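Local coordinates for putative diflavin flavoprotein A 3 (Nostoc sp., PDB 3FNI) that contributes the flavodoxin-like domain of a modular enzyme that probably passes electrons from NADH to oxygen, reducing it to water, at residues 68-71 with 72-76; 13-16 with 17-20. All coordinates share one frame; numbering follows the deposited sequence.

Interaction 1 of 2, residues 68-71 with 72-76; sequences ASAA and SIQGA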
ATOM      1  N   ALA A  68       8.252  16.007   5.520  1.00 39.85           N
ATOM      2  CA  ALA A  68       7.925  17.155   6.359  1.00 40.10           C
ATOM      3  C   ALA A  68       6.939  16.788   7.470  1.00 41.09           C
ATOM      4  O   ALA A  68       6.811  17.518   8.452  1.00 41.77           O
ATOM      5  CB  ALA A  68       7.348  18.291   5.496  1.00 40.98           C
ATOM      6  N   SER A  69       6.241  15.665   7.312  1.00 41.38           N
ATOM      7  CA  SER A  69       5.275  15.216   8.319  1.00 42.64           C
ATOM      8  C   SER A  69       5.772  13.974   9.047  1.00 39.12           C
ATOM      9  O   SER A  69       4.976  13.203   9.586  1.00 37.37           O
ATOM     10  CB  SER A  69       3.924  14.897   7.670  1.00 45.56           C
ATOM     11  OG  SER A  69       3.406  16.009   6.970  1.00 53.51           O
ATOM     12  N   ALA A  70       7.087  13.787   9.060  1.00 35.31           N
ATOM     13  CA  ALA A  70       7.700  12.633   9.707  1.00 37.50           C
ATOM     14  C   ALA A  70       7.172  12.372  11.117  1.00 39.03           C
ATOM     15  O   ALA A  70       6.567  11.330  11.381  1.00 34.63           O
ATOM     16  CB  ALA A  70       9.218  12.808   9.742  1.00 40.06           C
ATOM     17  N   ALA A  71       7.398  13.324  12.017  1.00 39.12           N
ATOM     18  CA  ALA A  71       6.969  13.198  13.406  1.00 42.75           C
ATOM     19  C   ALA A  71       5.539  12.695  13.571  1.00 45.71           C
ATOM     20  O   ALA A  71       5.285  11.734  14.301  1.00 46.59           O
ATOM     21  CB  ALA A  71       7.130  14.543  14.119  1.00 46.67           C
ATOM     22  N   SER A  72       4.610  13.348  12.886  1.00 44.28           N
ATOM     23  CA  SER A  72       3.197  12.998  12.977  1.00 45.40           C
ATOM     24  C   SER A  72       2.784  11.710  12.260  1.00 45.50           C
ATOM     25  O   SER A  72       1.853  11.027  12.694  1.00 40.08           O
ATOM     26  CB  SER A  72       2.358  14.160  12.448  1.00 47.78           C
ATOM     27  OG  SER A  72       2.724  14.478  11.116  1.00 48.97           O
ATOM     28  N   ILE A  73       3.480  11.376  11.178  1.00 41.53           N
ATOM     29  CA  ILE A  73       3.163  10.190  10.387  1.00 41.28           C
ATOM     30  C   ILE A  73       3.750   8.876  10.923  1.00 34.64           C
ATOM     31  O   ILE A  73       3.116   7.828  10.832  1.00 33.69           O
ATOM     32  CB  ILE A  73       3.642  10.372   8.924  1.00 43.95           C
ATOM     33  CG1 ILE A  73       2.769   9.549   7.977  1.00 46.71           C
ATOM     34  CG2 ILE A  73       5.100   9.951   8.788  1.00 48.11           C
ATOM     35  CD1 ILE A  73       1.602  10.333   7.411  1.00 50.60           C
ATOM     36  N   GLN A  74       4.959   8.937  11.475  1.00 36.08           N
ATOM     37  CA  GLN A  74       5.637   7.750  11.994  1.00 38.38           C
ATOM     38  C   GLN A  74       4.828   6.898  12.972  1.00 37.22           C
ATOM     39  O   GLN A  74       5.064   5.696  13.093  1.00 34.20           O
ATOM     40  CB  GLN A  74       6.972   8.152  12.632  1.00 44.71           C
ATOM     41  CG  GLN A  74       8.113   8.311  11.622  1.00 48.54           C
ATOM     42  CD  GLN A  74       9.097   9.405  12.005  1.00 55.83           C
ATOM     43  OE1 GLN A  74      10.176   9.525  11.416  1.00 45.85           O
ATOM     44  NE2 GLN A  74       8.723  10.220  12.988  1.00 61.70           N
ATOM     45  N   GLY A  75       3.876   7.514  13.666  1.00 36.27           N
ATOM     46  CA  GLY A  75       3.063   6.764  14.601  1.00 35.21           C
ATOM     47  C   GLY A  75       2.304   5.666  13.880  1.00 30.43           C
ATOM     48  O   GLY A  75       2.351   4.497  14.265  1.00 32.38           O
ATOM     49  N   ALA A  76       1.602   6.044  12.820  1.00 24.95           N
ATOM     50  CA  ALA A  76       0.832   5.094  12.029  1.00 23.84           C
ATOM     51  C   ALA A  76       1.751   4.122  11.291  1.00 16.85           C
ATOM     52  O   ALA A  76       1.489   2.922  11.240  1.00 26.49           O
ATOM     53  CB  ALA A  76      -0.049   5.843  11.030  1.00 15.48           C
TER
HETATM   54  O   HOH W   1       3.808   9.662  15.237  1.00 41.63           O
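Ser69 and Ala70 hand their carbonyls on to Ile73 and Gln74 in the first i-to-i+4 turn of helix 70-83. Ile73 N lies 2.8 Å from Ser69 O, with an N-H...O angle of 148°. The next bond, from Gln74 N to Ala70 O, spans 2.9 Å and is straighter at 167°. Ile73 N also makes a weak hydrogen bond to Ala70 O. The series then breaks: Gly75 N stands 4.5 Å from Ala71 O, and a water enters the kink, donating to Ala71 O over 2.7 Å and accepting a weak bond from Gly75 N. This is the start of the helix in the beta-alpha-beta unit 57-63, 70-83, 89-93 of the flavodoxin-like fold. Ser69 sits at the N-cap position, yet its hydroxyl makes no capping bond. Ser72 OG, set between its own N and carbonyl carbon, comes back to 3.0 Å from Ser69 O, a distance that suits a hydrogen bond, though where the hydroxyl proton points is not settled. Gln74 bends at chi2 (146°), which folds the amide over the Ala70 carbonyl; NE2 comes within 2.9 Å of Ala70 O, but the angle is too poor for a hydrogen bond. OE1 faces the Ala70 methyl, with 3.8 Å between OE1 and CB. On the buried flank, the CG2 branch of Ile73 rests 3.3 Å from Ala70 O, and the side chain also touches Leu41 and Ser65.

Interaction 2 of 2, residues 13-16 with 17-20; sequences SEYG and YSDR
Tyr15 to Ser18 form a type II' beta turn, closed by Ser18 N, which donates to Tyr15 O over 3.1 Å, and the chain then runs directly into helix 18-31. Gly16 takes the second place of the turn with phi 59°, a value that favours glycine. Ser13 and Asp19 come side by side across the bend, their CA atoms 5.7 Å apart. The main side-chain link is the Asp19 carboxylate: OD1 accepts Glu14 N at 2.6 Å with a nearly straight N-H...O angle of 170°. The N-H meets OD1 from above the carboxylate plane, 39° out of it. Because CG of Asp19 lies beside its own backbone N, the carboxylate is carried back over the loop, and OD1 also rests 3.2 Å from Ser13 CA. This loop between the first strand and first helix corresponds to the one that holds the FMN phosphate in flavodoxins, consistent with the domain's family. Ser18 OG approaches the same Tyr15 carbonyl as Ser18 N, at 2.7 Å from Tyr15 O, but its placement is less certain because another atom of the model crowds it. A water accepts from Asp19 N over 2.9 Å; it is modelled only 2.4 Å from Gly16 O, so that leg is doubtful. The like-charged carboxylates of Glu14 and Asp19 stay apart, with 5.6 Å between Glu14 OE1 and Asp19 OD2. The Tyr15 OH is hydrogen-bonded to Asp100 OD1, and Tyr17 packs against Thr127, Pro128 and Tyr133.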
ATOM      1  N   SER A  13      -3.595  11.203   1.671  1.00 14.82           N
ATOM      2  CA  SER A  13      -4.451  11.797   0.656  1.00 21.36           C
ATOM      3  C   SER A  13      -4.063  13.228   0.329  1.00 20.85           C
ATOM      4  O   SER A  13      -3.559  13.965   1.177  1.00 21.14           O
ATOM      5  CB  SER A  13      -5.928  11.742   1.078  1.00 30.58           C
ATOM      6  OG  SER A  13      -6.204  12.643   2.133  1.00 39.84           O
ATOM      7  N   GLU A  14      -4.296  13.594  -0.928  1.00 22.17           N
ATOM      8  CA  GLU A  14      -4.011  14.923  -1.456  1.00 21.94           C
ATOM      9  C   GLU A  14      -2.536  15.307  -1.490  1.00 22.84           C
ATOM     10  O   GLU A  14      -2.208  16.436  -1.850  1.00 30.92           O
ATOM     11  CB  GLU A  14      -4.790  15.985  -0.679  1.00 21.73           C
ATOM     12  CG  GLU A  14      -6.266  15.663  -0.469  1.00 25.91           C
ATOM     13  CD  GLU A  14      -7.098  16.911  -0.249  1.00 26.36           C
ATOM     14  OE1 GLU A  14      -8.074  16.852   0.526  1.00 33.26           O
ATOM     15  OE2 GLU A  14      -6.776  17.946  -0.867  1.00 26.07           O
ATOM     16  N   TYR A  15      -1.649  14.392  -1.102  1.00 23.94           N
ATOM     17  CA  TYR A  15      -0.211  14.675  -1.146  1.00 21.34           C
ATOM     18  C   TYR A  15       0.302  14.213  -2.507  1.00 22.77           C
ATOM     19  O   TYR A  15       0.244  13.027  -2.825  1.00 16.62           O
ATOM     20  CB  TYR A  15       0.548  13.931  -0.031  1.00 20.58           C
ATOM     21  CG  TYR A  15       2.061  13.946  -0.202  1.00 15.27           C
ATOM     22  CD1 TYR A  15       2.799  12.771  -0.087  1.00 18.81           C
ATOM     23  CD2 TYR A  15       2.743  15.118  -0.545  1.00 23.21           C
ATOM     24  CE1 TYR A  15       4.166  12.744  -0.320  1.00 13.44           C
ATOM     25  CE2 TYR A  15       4.124  15.107  -0.783  1.00 16.03           C
ATOM     26  CZ  TYR A  15       4.827  13.904  -0.673  1.00 22.64           C
ATOM     27  OH  TYR A  15       6.177  13.836  -0.955  1.00 17.11           O
ATOM     28  N   GLY A  16       0.799  15.153  -3.306  1.00 20.49           N
ATOM     29  CA  GLY A  16       1.289  14.807  -4.626  1.00 20.81           C
ATOM     30  C   GLY A  16       0.184  14.169  -5.446  1.00 22.13           C
ATOM     31  O   GLY A  16      -0.979  14.551  -5.332  1.00 27.90           O
ATOM     32  N   TYR A  17       0.539  13.190  -6.271  1.00 21.76           N
ATOM     33  CA  TYR A  17      -0.436  12.489  -7.104  1.00 17.81           C
ATOM     34  C   TYR A  17      -0.913  11.197  -6.442  1.00 18.23           C
ATOM     35  O   TYR A  17      -1.400  10.284  -7.110  1.00 18.32           O
ATOM     36  CB  TYR A  17       0.190  12.166  -8.454  1.00 21.48           C
ATOM     37  CG  TYR A  17       0.498  13.390  -9.278  1.00 31.70           C
ATOM     38  CD1 TYR A  17      -0.487  13.989 -10.062  1.00 31.85           C
ATOM     39  CD2 TYR A  17       1.770  13.964  -9.261  1.00 36.59           C
ATOM     40  CE1 TYR A  17      -0.216  15.131 -10.809  1.00 32.77           C
ATOM     41  CE2 TYR A  17       2.052  15.109 -10.005  1.00 37.79           C
ATOM     42  CZ  TYR A  17       1.052  15.684 -10.777  1.00 36.28           C
ATOM     43  OH  TYR A  17       1.323  16.808 -11.524  1.00 40.63           O
ATOM     44  N   SER A  18      -0.773  11.132  -5.123  1.00 14.82           N
ATOM     45  CA  SER A  18      -1.162   9.953  -4.360  1.00 21.79           C
ATOM     46  C   SER A  18      -2.584   9.492  -4.602  1.00 19.30           C
ATOM     47  O   SER A  18      -2.848   8.300  -4.740  1.00 13.80           O
ATOM     48  CB  SER A  18      -0.981  10.217  -2.869  1.00 12.22           C
ATOM     49  OG  SER A  18       0.378  10.389  -2.569  1.00 14.94           O
ATOM     50  N   ASP A  19      -3.498  10.453  -4.624  1.00 20.18           N
ATOM     51  CA  ASP A  19      -4.904  10.172  -4.827  1.00 15.63           C
ATOM     52  C   ASP A  19      -5.138   9.432  -6.153  1.00 21.28           C
ATOM     53  O   ASP A  19      -5.801   8.398  -6.186  1.00 13.40           O
ATOM     54  CB  ASP A  19      -5.691  11.490  -4.781  1.00 22.83           C
ATOM     55  CG  ASP A  19      -5.886  12.023  -3.357  1.00 28.30           C
ATOM     56  OD1 ASP A  19      -5.091  11.688  -2.449  1.00 29.06           O
ATOM     57  OD2 ASP A  19      -6.839  12.802  -3.146  1.00 34.50           O
ATOM     58  N   ARG A  20      -4.575   9.949  -7.239  1.00 19.59           N
ATOM     59  CA  ARG A  20      -4.755   9.320  -8.544  1.00 19.51           C
ATOM     60  C   ARG A  20      -3.942   8.032  -8.685  1.00 18.51           C
ATOM     61  O   ARG A  20      -4.389   7.073  -9.315  1.00 22.76           O
ATOM     62  CB  ARG A  20      -4.393  10.309  -9.655  1.00 18.27           C
ATOM     63  CG  ARG A  20      -5.231  11.592  -9.626  1.00 23.62           C
ATOM     64  CD  ARG A  20      -4.841  12.532 -10.750  1.00 37.76           C
ATOM     65  NE  ARG A  20      -5.142  11.963 -12.062  1.00 40.67           N
ATOM     66  CZ  ARG A  20      -4.765  12.500 -13.219  1.00 49.02           C
ATOM     67  NH1 ARG A  20      -4.065  13.627 -13.231  1.00 45.36           N
ATOM     68  NH2 ARG A  20      -5.088  11.909 -14.365  1.00 46.35           N
TER
HETATM   69  O   HOH W   2      -3.016  13.320  -4.815  1.00 19.73           O

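How the interactions relate
Both contacts are surface features at helix starts in the same flavodoxin-like domain, but they serve different helices: interaction 2 leads from strand 6-11 into helix 18-31, and interaction 1 opens helix 70-83, which follows strand 57-63. Their centres lie about 17 Å apart and their nearest atoms about 7 Å apart, so they do not touch. In interaction 1 main-chain carbonyls do most of the work; in interaction 2 a carboxylate accepts a loop N-H, and a tight turn precedes the helix. Each has a water near backbone atoms at its helix start, with weak legs in interaction 1 and one doubtfully short leg in interaction 2.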